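Local coordinates for choline kinase (Streptococcus pneumoniae, PDB 4R78), which probably phosphorylates choline with a nucleotide as phosphate donor, holding adenosine monophosphate in the cleft of a protein kinase-like fold, at residues C193-L197 against L212-S218; Q78-N83 against E142-E146; D222-A228 against K259-K264. All coordinates share one frame; numbering follows the deposited sequence.

Interaction 1. Residues C193-L197 against L212-S218; sequences CHIDL and LIDWEYS. With AMP (adenosine monophosphate), chain C.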
loop_
_atom_site.group_PDB
_atom_site.type_symbol
_atom_site.label_atom_id
_atom_site.label_comp_id
_atom_site.label_asym_id
_atom_site.label_seq_id
_atom_site.Cartn_x
_atom_site.Cartn_y
_atom_site.Cartn_z
ATOM N N CYS A 193 7.325 8.487 0.157
ATOM C CA CYS A 193 6.887 7.329 0.954
ATOM C C CYS A 193 6.165 6.291 0.101
ATOM O O CYS A 193 5.571 6.629 -0.926
ATOM C CB CYS A 193 5.939 7.762 2.075
ATOM S SG CYS A 193 6.670 8.771 3.391
ATOM N N HIS A 194 6.211 5.036 0.546
ATOM C CA HIS A 194 5.486 3.942 -0.100
ATOM C C HIS A 194 3.999 3.982 0.239
ATOM O O HIS A 194 3.159 3.766 -0.638
ATOM C CB HIS A 194 6.084 2.593 0.303
ATOM C CG HIS A 194 5.422 1.419 -0.345
ATOM N ND1 HIS A 194 4.199 0.931 0.066
ATOM C CD2 HIS A 194 5.815 0.630 -1.373
ATOM C CE1 HIS A 194 3.863 -0.100 -0.687
ATOM N NE2 HIS A 194 4.831 -0.307 -1.564
ATOM N N ILE A 195 3.698 4.247 1.514
ATOM C CA ILE A 195 2.331 4.410 2.057
ATOM C C ILE A 195 1.528 3.139 2.384
ATOM O O ILE A 195 0.474 3.225 3.023
ATOM C CB ILE A 195 1.419 5.311 1.142
ATOM C CG1 ILE A 195 2.090 6.674 0.890
ATOM C CG2 ILE A 195 -0.003 5.465 1.716
ATOM C CD1 ILE A 195 2.199 7.591 2.118
ATOM N N ASP A 196 2.023 1.969 1.978
ATOM C CA ASP A 196 1.250 0.728 2.116
ATOM C C ASP A 196 2.172 -0.469 2.393
ATOM O O ASP A 196 2.211 -1.434 1.619
ATOM C CB ASP A 196 0.312 0.446 0.928
ATOM C CG ASP A 196 -0.638 -0.713 1.184
ATOM O OD1 ASP A 196 -0.980 -0.960 2.362
ATOM O OD2 ASP A 196 -1.043 -1.381 0.210
ATOM N N LEU A 197 2.882 -0.420 3.521
ATOM C CA LEU A 197 3.908 -1.419 3.837
ATOM C C LEU A 197 3.382 -2.697 4.515
ATOM O O LEU A 197 3.874 -3.110 5.575
ATOM C CB LEU A 197 5.065 -0.785 4.626
ATOM C CG LEU A 197 5.900 0.252 3.862
ATOM C CD1 LEU A 197 6.959 0.834 4.773
ATOM C CD2 LEU A 197 6.538 -0.328 2.604
ATOM N N LEU A 212 10.489 -4.417 -3.069
ATOM C CA LEU A 212 9.325 -3.779 -2.463
ATOM C C LEU A 212 8.406 -3.350 -3.605
ATOM O O LEU A 212 8.809 -2.559 -4.461
ATOM C CB LEU A 212 9.744 -2.587 -1.599
ATOM C CG LEU A 212 8.651 -1.695 -0.999
ATOM C CD1 LEU A 212 7.603 -2.506 -0.233
ATOM C CD2 LEU A 212 9.263 -0.630 -0.104
ATOM N N ILE A 213 7.185 -3.882 -3.610
ATOM C CA ILE A 213 6.279 -3.744 -4.752
ATOM C C ILE A 213 5.007 -2.981 -4.398
ATOM O O ILE A 213 4.811 -2.582 -3.248
ATOM C CB ILE A 213 5.909 -5.133 -5.350
ATOM C CG1 ILE A 213 5.073 -5.943 -4.351
ATOM C CG2 ILE A 213 7.175 -5.872 -5.790
ATOM C CD1 ILE A 213 4.369 -7.136 -4.954
ATOM N N ASP A 214 4.162 -2.775 -5.407
ATOM C CA ASP A 214 2.818 -2.214 -5.251
ATOM C C ASP A 214 2.821 -0.807 -4.659
ATOM O O ASP A 214 2.347 -0.564 -3.546
ATOM C CB ASP A 214 1.896 -3.185 -4.498
ATOM C CG ASP A 214 1.486 -4.385 -5.346
ATOM O OD1 ASP A 214 1.874 -4.469 -6.534
ATOM O OD2 ASP A 214 0.754 -5.245 -4.821
ATOM N N TRP A 215 3.354 0.114 -5.453
ATOM C CA TRP A 215 3.511 1.508 -5.069
ATOM C C TRP A 215 2.298 2.372 -5.434
ATOM O O TRP A 215 2.420 3.591 -5.536
ATOM C CB TRP A 215 4.783 2.063 -5.722
ATOM C CG TRP A 215 6.039 1.423 -5.200
ATOM C CD1 TRP A 215 6.498 0.165 -5.467
ATOM C CD2 TRP A 215 6.988 2.015 -4.311
ATOM N NE1 TRP A 215 7.678 -0.066 -4.800
ATOM C CE2 TRP A 215 8.001 1.056 -4.080
ATOM C CE3 TRP A 215 7.078 3.262 -3.679
ATOM C CZ2 TRP A 215 9.096 1.308 -3.246
ATOM C CZ3 TRP A 215 8.165 3.514 -2.851
ATOM C CH2 TRP A 215 9.162 2.541 -2.648
ATOM N N GLU A 216 1.128 1.752 -5.593
ATOM C CA GLU A 216 -0.082 2.474 -6.024
ATOM C C GLU A 216 -0.493 3.635 -5.125
ATOM O O GLU A 216 -1.166 4.557 -5.578
ATOM C CB GLU A 216 -1.274 1.521 -6.186
ATOM C CG GLU A 216 -1.242 0.679 -7.458
ATOM C CD GLU A 216 -0.058 -0.276 -7.510
ATOM O OE1 GLU A 216 0.206 -0.949 -6.490
ATOM O OE2 GLU A 216 0.607 -0.337 -8.567
ATOM N N TYR A 217 -0.102 3.579 -3.854
ATOM C CA TYR A 217 -0.456 4.630 -2.904
ATOM C C TYR A 217 0.669 5.623 -2.659
ATOM O O TYR A 217 0.491 6.582 -1.897
ATOM C CB TYR A 217 -0.928 4.014 -1.585
ATOM C CG TYR A 217 -2.171 3.171 -1.743
ATOM C CD1 TYR A 217 -3.438 3.755 -1.739
ATOM C CD2 TYR A 217 -2.078 1.791 -1.918
ATOM C CE1 TYR A 217 -4.584 2.981 -1.897
ATOM C CE2 TYR A 217 -3.216 1.008 -2.074
ATOM C CZ TYR A 217 -4.463 1.612 -2.063
ATOM O OH TYR A 217 -5.592 0.837 -2.214
ATOM N N SER A 218 1.808 5.411 -3.319
ATOM C CA SER A 218 3.006 6.213 -3.042
ATOM C C SER A 218 2.749 7.712 -3.194
ATOM O O SER A 218 2.037 8.159 -4.104
ATOM C CB SER A 218 4.212 5.762 -3.882
ATOM O OG SER A 218 4.087 6.132 -5.250
HETATM P P AMP C . -0.234 -7.980 -2.826
HETATM O O1P AMP C . -1.060 -6.771 -2.461
HETATM O O2P AMP C . -0.827 -9.297 -2.388
HETATM O O3P AMP C . 1.240 -7.832 -2.536
HETATM O "O5'" AMP C . -0.296 -8.044 -4.434
HETATM C "C5'" AMP C . 0.818 -8.535 -5.179
HETATM C "C4'" AMP C . 1.061 -10.000 -4.843
HETATM O "O4'" AMP C . 1.318 -10.738 -6.043
HETATM C "C3'" AMP C . 2.277 -10.172 -3.947
HETATM O "O3'" AMP C . 1.887 -10.433 -2.594
HETATM C "C2'" AMP C . 3.046 -11.337 -4.537
HETATM O "O2'" AMP C . 2.718 -12.549 -3.859
HETATM C "C1'" AMP C . 2.557 -11.455 -5.970
HETATM N N9 AMP C . 3.554 -10.873 -6.908
HETATM C C8 AMP C . 3.693 -9.564 -7.196
HETATM N N7 AMP C . 4.687 -9.346 -8.091
HETATM C C5 AMP C . 5.204 -10.545 -8.401
HETATM C C6 AMP C . 6.282 -11.035 -9.290
HETATM N N6 AMP C . 7.005 -10.163 -10.033
HETATM N N1 AMP C . 6.512 -12.368 -9.334
HETATM C C2 AMP C . 5.794 -13.238 -8.594
HETATM N N3 AMP C . 4.799 -12.861 -7.764
HETATM C C4 AMP C . 4.459 -11.552 -7.623
HETATM O O HOH W 1 1.654 1.942 -2.219
#
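H194 points the CD2 edge of its imidazole at one face of the W215 indole, a T-shaped pair with the planes 61° apart and H194 CD2 3.5 Å from W215 CD2. With CG anti to the backbone N (chi1 -178°), the ring reaches across to the loop leaving strand 210-212, where H194 NE2 donates to I213 O at 2.8 Å. That bond is nearly straight (169°) and lies in the imidazole plane. The indole is held in turn by its own N-H, W215 NE1 to L212 O at 2.8 Å. L212 CG packs against H194 CD2 and L212 CD1 against L197 CD2, both at 3.7 Å, while I195 CG2 rests on Y217 CB. One water ties the two loops together, donating to H194 O and D214 O and accepting from Y217 N. Next along, D214 OD2 comes within 3.0 Å of AMP O5', and K106 pairs with D214 OD1. The sequence and layout are consistent with the HxD catalytic loop and metal-site aspartate of kinases. Two in-plane bonds, NE2 to I213 O and D196 N to ND1, fix the rotation of the imidazole, which thereby ties the D196 backbone to the carbonyl next to D214.

Interaction 2. Residues Q78-N83 against E142-E146; sequences QDEKYN and ELRGE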
loop_
_atom_site.group_PDB
_atom_site.type_symbol
_atom_site.label_atom_id
_atom_site.label_comp_id
_atom_site.label_asym_id
_atom_site.label_seq_id
_atom_site.Cartn_x
_atom_site.Cartn_y
_atom_site.Cartn_z
ATOM N N GLN A 78 -2.217 8.947 -13.040
ATOM C CA GLN A 78 -1.099 9.649 -13.658
ATOM C C GLN A 78 -0.000 9.980 -12.660
ATOM O O GLN A 78 1.181 9.828 -12.975
ATOM C CB GLN A 78 -1.588 10.868 -14.421
ATOM C CG GLN A 78 -2.304 10.449 -15.685
ATOM C CD GLN A 78 -2.317 11.512 -16.746
ATOM O OE1 GLN A 78 -1.842 11.295 -17.862
ATOM N NE2 GLN A 78 -2.874 12.666 -16.416
ATOM N N ASP A 79 -0.381 10.398 -11.451
ATOM C CA ASP A 79 0.594 10.590 -10.378
ATOM C C ASP A 79 1.427 9.326 -10.221
ATOM O O ASP A 79 2.655 9.386 -10.167
ATOM C CB ASP A 79 -0.094 10.865 -9.039
ATOM C CG ASP A 79 -0.526 12.313 -8.860
ATOM O OD1 ASP A 79 -0.413 13.136 -9.796
ATOM O OD2 ASP A 79 -1.016 12.610 -7.751
ATOM N N GLU A 80 0.744 8.182 -10.162
ATOM C CA GLU A 80 1.398 6.916 -9.857
ATOM C C GLU A 80 2.189 6.351 -11.028
ATOM O O GLU A 80 3.183 5.653 -10.822
ATOM C CB GLU A 80 0.390 5.897 -9.317
ATOM C CG GLU A 80 -0.265 6.325 -7.997
ATOM C CD GLU A 80 0.730 6.603 -6.880
ATOM O OE1 GLU A 80 0.341 7.313 -5.931
ATOM O OE2 GLU A 80 1.888 6.124 -6.949
ATOM N N LYS A 81 1.758 6.662 -12.250
ATOM C CA LYS A 81 2.532 6.293 -13.434
ATOM C C LYS A 81 3.856 7.057 -13.447
ATOM O O LYS A 81 4.909 6.481 -13.728
ATOM C CB LYS A 81 1.742 6.524 -14.729
ATOM C CG LYS A 81 2.437 5.955 -15.954
ATOM C CD LYS A 81 1.501 5.829 -17.134
ATOM C CE LYS A 81 2.221 5.181 -18.302
ATOM N NZ LYS A 81 1.265 4.806 -19.378
ATOM N N TYR A 82 3.801 8.346 -13.119
ATOM C CA TYR A 82 5.016 9.138 -12.969
ATOM C C TYR A 82 5.885 8.608 -11.834
ATOM O O TYR A 82 7.101 8.484 -11.979
ATOM C CB TYR A 82 4.706 10.616 -12.721
ATOM C CG TYR A 82 5.957 11.418 -12.430
ATOM C CD1 TYR A 82 6.906 11.646 -13.430
ATOM C CD2 TYR A 82 6.212 11.918 -11.151
ATOM C CE1 TYR A 82 8.068 12.363 -13.172
ATOM C CE2 TYR A 82 7.370 12.655 -10.885
ATOM C CZ TYR A 82 8.295 12.861 -11.899
ATOM O OH TYR A 82 9.448 13.572 -11.657
ATOM N N ASN A 83 5.262 8.298 -10.701
ATOM C CA ASN A 83 6.029 7.798 -9.572
ATOM C C ASN A 83 6.805 6.533 -9.922
ATOM O O ASN A 83 7.942 6.372 -9.487
ATOM C CB ASN A 83 5.148 7.623 -8.334
ATOM C CG ASN A 83 4.676 8.960 -7.766
ATOM O OD1 ASN A 83 5.144 10.022 -8.179
ATOM N ND2 ASN A 83 3.742 8.911 -6.826
ATOM N N GLU A 142 10.915 13.799 -5.615
ATOM C CA GLU A 142 9.680 14.537 -5.425
ATOM C C GLU A 142 8.547 13.823 -6.154
ATOM O O GLU A 142 8.294 14.060 -7.340
ATOM C CB GLU A 142 9.840 15.978 -5.920
ATOM C CG GLU A 142 10.815 16.818 -5.092
ATOM C CD GLU A 142 10.260 17.219 -3.732
ATOM O OE1 GLU A 142 9.031 17.430 -3.619
ATOM O OE2 GLU A 142 11.061 17.328 -2.775
ATOM N N LEU A 143 7.882 12.927 -5.432
ATOM C CA LEU A 143 6.762 12.176 -5.984
ATOM C C LEU A 143 5.598 13.103 -6.277
ATOM O O LEU A 143 5.449 14.155 -5.647
ATOM C CB LEU A 143 6.290 11.095 -5.004
ATOM C CG LEU A 143 7.301 10.058 -4.502
ATOM C CD1 LEU A 143 6.606 9.003 -3.652
ATOM C CD2 LEU A 143 8.067 9.414 -5.650
ATOM N N ARG A 144 4.780 12.709 -7.245
ATOM C CA ARG A 144 3.502 13.361 -7.455
ATOM C C ARG A 144 2.491 12.787 -6.475
ATOM O O ARG A 144 2.339 11.567 -6.360
ATOM C CB ARG A 144 3.040 13.200 -8.901
ATOM C CG ARG A 144 3.693 14.208 -9.836
ATOM C CD ARG A 144 3.276 14.015 -11.288
ATOM N NE ARG A 144 1.825 13.995 -11.450
ATOM C CZ ARG A 144 1.197 14.020 -12.623
ATOM N NH1 ARG A 144 1.889 14.082 -13.757
ATOM N NH2 ARG A 144 -0.129 13.987 -12.661
ATOM N N GLY A 145 1.821 13.683 -5.760
ATOM C CA GLY A 145 0.888 13.303 -4.714
ATOM C C GLY A 145 1.343 13.831 -3.369
ATOM O O GLY A 145 2.504 13.672 -2.983
ATOM N N GLU A 146 0.419 14.473 -2.664
ATOM C CA GLU A 146 0.671 14.972 -1.319
ATOM C C GLU A 146 -0.315 14.295 -0.383
ATOM O O GLU A 146 -1.503 14.641 -0.370
ATOM C CB GLU A 146 0.494 16.494 -1.262
ATOM C CG GLU A 146 1.428 17.276 -2.181
ATOM C CD GLU A 146 2.872 17.253 -1.708
ATOM O OE1 GLU A 146 3.115 17.504 -0.508
ATOM O OE2 GLU A 146 3.764 16.987 -2.539
HETATM O O HOH W 2 -0.647 10.648 -5.792
#
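Helix 77-87, which follows the third strand of the N-terminal sheet as helix C does in protein kinases, meets the loop 142-146 of the other lobe through D79, Y82 and N83, and R144 is the residue they all touch. The carboxamide of N83 reads the R144 backbone with both its ends: N83 OD1 accepts from R144 N at 2.9 Å, and N83 ND2 donates to R144 O at 3.0 Å. Each carbonyl is met in its own plane on a lone pair, so the pair of bonds fixes the rotation of the amide and gives both the backbone N-H and the C=O of R144 a partner. Alongside, the R144 side chain turns back over the helix. A bend at chi3 (53°) brings the guanidinium side-on to D79, whose OD1 takes R144 NE at 2.9 Å and R144 NH2 at 3.0 Å. Both donors converge on this one oxygen, and the guanidinium stands 77° from the carboxylate plane, so this is no flat two-oxygen pairing. The other oxygen, D79 OD2, is near G145 N and 2.8 Å from a water. The methylene part of R144 lies against Y82, with R144 CD 3.6 Å from Y82 CD2, and one face of the guanidinium lies over the Q78-D79 backbone. L143 CB sits 3.5 Å from N83 OD1 as its chain heads toward L86 and L87 of the same helix. The contact joins a helix in the helix C position to the C-lobe, consistent with the two-lobed protein kinase-like fold.

Interaction 3. Residues D222-A228 against K259-K264; sequences DPMWDLA and KIAIYK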
loop_
_atom_site.group_PDB
_atom_site.type_symbol
_atom_site.label_atom_id
_atom_site.label_comp_id
_atom_site.label_asym_id
_atom_site.label_seq_id
_atom_site.Cartn_x
_atom_site.Cartn_y
_atom_site.Cartn_z
ATOM N N ASP A 222 4.930 12.105 5.749
ATOM C CA ASP A 222 5.880 11.948 6.835
ATOM C C ASP A 222 6.356 10.492 6.861
ATOM O O ASP A 222 5.531 9.580 6.865
ATOM C CB ASP A 222 5.230 12.329 8.166
ATOM C CG ASP A 222 6.243 12.500 9.273
ATOM O OD1 ASP A 222 6.865 11.492 9.669
ATOM O OD2 ASP A 222 6.421 13.645 9.741
ATOM N N PRO A 223 7.686 10.263 6.864
ATOM C CA PRO A 223 8.177 8.883 6.886
ATOM C C PRO A 223 7.665 8.022 8.044
ATOM O O PRO A 223 7.628 6.793 7.914
ATOM C CB PRO A 223 9.693 9.059 6.984
ATOM C CG PRO A 223 9.938 10.310 6.244
ATOM C CD PRO A 223 8.792 11.216 6.647
ATOM N N MET A 224 7.256 8.644 9.149
ATOM C CA MET A 224 6.714 7.874 10.265
ATOM C C MET A 224 5.405 7.161 9.908
ATOM O O MET A 224 5.032 6.191 10.559
ATOM C CB MET A 224 6.572 8.724 11.534
ATOM C CG MET A 224 7.900 9.165 12.164
ATOM S SD MET A 224 9.077 7.824 12.476
ATOM C CE MET A 224 10.157 7.981 11.054
ATOM N N TRP A 225 4.732 7.622 8.851
ATOM C CA TRP A 225 3.583 6.888 8.315
ATOM C C TRP A 225 4.025 5.498 7.854
ATOM O O TRP A 225 3.387 4.490 8.174
ATOM C CB TRP A 225 2.939 7.650 7.150
ATOM C CG TRP A 225 1.871 6.861 6.442
ATOM C CD1 TRP A 225 2.065 5.854 5.535
ATOM C CD2 TRP A 225 0.451 7.008 6.580
ATOM N NE1 TRP A 225 0.858 5.364 5.105
ATOM C CE2 TRP A 225 -0.151 6.050 5.728
ATOM C CE3 TRP A 225 -0.371 7.846 7.347
ATOM C CZ2 TRP A 225 -1.538 5.914 5.611
ATOM C CZ3 TRP A 225 -1.757 7.711 7.228
ATOM C CH2 TRP A 225 -2.321 6.745 6.370
ATOM N N ASP A 226 5.116 5.451 7.089
ATOM C CA ASP A 226 5.633 4.182 6.580
ATOM C C ASP A 226 6.075 3.253 7.710
ATOM O O ASP A 226 5.818 2.047 7.669
ATOM C CB ASP A 226 6.782 4.408 5.597
ATOM C CG ASP A 226 6.309 4.672 4.175
ATOM O OD1 ASP A 226 5.083 4.659 3.916
ATOM O OD2 ASP A 226 7.185 4.889 3.318
ATOM N N LEU A 227 6.733 3.814 8.721
ATOM C CA LEU A 227 7.153 3.015 9.863
ATOM C C LEU A 227 5.945 2.454 10.619
ATOM O O LEU A 227 5.917 1.266 10.952
ATOM C CB LEU A 227 8.082 3.811 10.785
ATOM C CG LEU A 227 9.567 3.817 10.399
ATOM C CD1 LEU A 227 9.858 4.450 9.039
ATOM C CD2 LEU A 227 10.368 4.503 11.464
ATOM N N ALA A 228 4.939 3.298 10.844
ATOM C CA ALA A 228 3.692 2.857 11.463
ATOM C C ALA A 228 3.055 1.704 10.694
ATOM O O ALA A 228 2.621 0.725 11.296
ATOM C CB ALA A 228 2.723 4.016 11.610
ATOM N N LYS A 259 4.637 10.183 16.560
ATOM C CA LYS A 259 4.096 10.205 15.199
ATOM C C LYS A 259 3.705 8.799 14.752
ATOM O O LYS A 259 2.654 8.614 14.150
ATOM C CB LYS A 259 5.085 10.822 14.209
ATOM C CG LYS A 259 5.136 12.337 14.213
ATOM C CD LYS A 259 6.156 12.807 13.192
ATOM C CE LYS A 259 6.147 14.305 13.035
ATOM N NZ LYS A 259 7.256 14.725 12.125
ATOM N N ILE A 260 4.549 7.814 15.054
ATOM C CA ILE A 260 4.231 6.426 14.741
ATOM C C ILE A 260 2.896 6.025 15.377
ATOM O O ILE A 260 2.035 5.452 14.707
ATOM C CB ILE A 260 5.376 5.469 15.155
ATOM C CG1 ILE A 260 6.604 5.717 14.273
ATOM C CG2 ILE A 260 4.939 4.000 15.049
ATOM C CD1 ILE A 260 7.875 5.053 14.777
ATOM N N ALA A 261 2.723 6.344 16.658
ATOM C CA ALA A 261 1.495 6.001 17.372
ATOM C C ALA A 261 0.269 6.654 16.725
ATOM O O ALA A 261 -0.772 6.014 16.558
ATOM C CB ALA A 261 1.608 6.397 18.843
ATOM N N ILE A 262 0.408 7.924 16.351
ATOM C CA ILE A 262 -0.672 8.669 15.703
ATOM C C ILE A 262 -1.022 8.087 14.331
ATOM O O ILE A 262 -2.200 7.897 14.017
ATOM C CB ILE A 262 -0.344 10.183 15.613
ATOM C CG1 ILE A 262 -0.348 10.795 17.020
ATOM C CG2 ILE A 262 -1.339 10.902 14.702
ATOM C CD1 ILE A 262 0.261 12.189 17.126
ATOM N N TYR A 263 -0.006 7.788 13.527
ATOM C CA TYR A 263 -0.244 7.254 12.190
ATOM C C TYR A 263 -0.857 5.856 12.192
ATOM O O TYR A 263 -1.623 5.532 11.291
ATOM C CB TYR A 263 1.011 7.333 11.311
ATOM C CG TYR A 263 1.361 8.755 10.916
ATOM C CD1 TYR A 263 0.391 9.600 10.373
ATOM C CD2 TYR A 263 2.653 9.250 11.074
ATOM C CE1 TYR A 263 0.693 10.908 10.012
ATOM C CE2 TYR A 263 2.970 10.563 10.713
ATOM C CZ TYR A 263 1.984 11.379 10.181
ATOM O OH TYR A 263 2.278 12.673 9.819
ATOM N N LYS A 264 -0.564 5.058 13.220
ATOM C CA LYS A 264 -1.232 3.761 13.391
ATOM C C LYS A 264 -2.748 3.954 13.503
ATOM O O LYS A 264 -3.514 3.232 12.874
ATOM C CB LYS A 264 -0.700 3.018 14.625
ATOM C CG LYS A 264 0.685 2.397 14.462
ATOM C CD LYS A 264 1.076 1.675 15.741
ATOM C CE LYS A 264 2.418 0.975 15.619
ATOM N NZ LYS A 264 2.878 0.492 16.956
#
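Y263 lays its ring along the start of helix 223-233, CD2 3.5 Å from W225 N and CB 3.7 Å from A228 CB. One ring face takes W225 CB, offset toward the rim, while the W225 indole is met at its edge, W225 CE3 lying 3.6 Å from Y263 CD1. A chi1 of -70°, with CG anti to the carbonyl carbon, directs the tyrosine ring toward the N-terminal end of helix 223-233, where Y263 OH meets D222 CB. A228 fills the closest crossing of the backbones: its methyl is 3.5 Å from I260 O and also touches K264 CG. The axes of the two short helix segments approach to 8.1 Å at a crossing angle of -67°. Helix 223-233 appears to correspond to helix F of the protein kinase fold, and its D226, on the far side, accepts from H194 N and I195 N in bonds resembling those of the helix F aspartate. I260 closes the other flank, its CG1 3.7 Å from M224 SD and its CD1 turned to L227 CD2. At the helix start, D222 is the N-cap: OD1 accepts from M224 N at 2.9 Å through its anti lone pair, and OD2, on its syn side, takes K259 NZ at 2.7 Å in a salt bridge. The K259 chain runs fully extended past M224 CB to get there, and its ammonium has a second carboxylate partner in D189.

How the interactions relate
Interaction 1 lies about 4 Å from the centre of the chain and holds two residues of the nucleotide pocket; each of the other two contacts touches it from a different direction, their centres 11 Å away for interaction 2 and 14 Å for interaction 3. Toward interaction 2, S218 OG is 2.8 Å from E80 OE2, a probable hydrogen bond that joins the 212-218 loop to helix 77-87. Toward interaction 3, L197 CD1 packs 3.3 Å from D226 O, setting the 193-197 loop against helix 223-233. Interactions 2 and 3 do not meet, their nearest atoms being about 8 Å apart. The loops beside AMP are thus anchored to both an N-lobe helix and the helical core of the C-lobe.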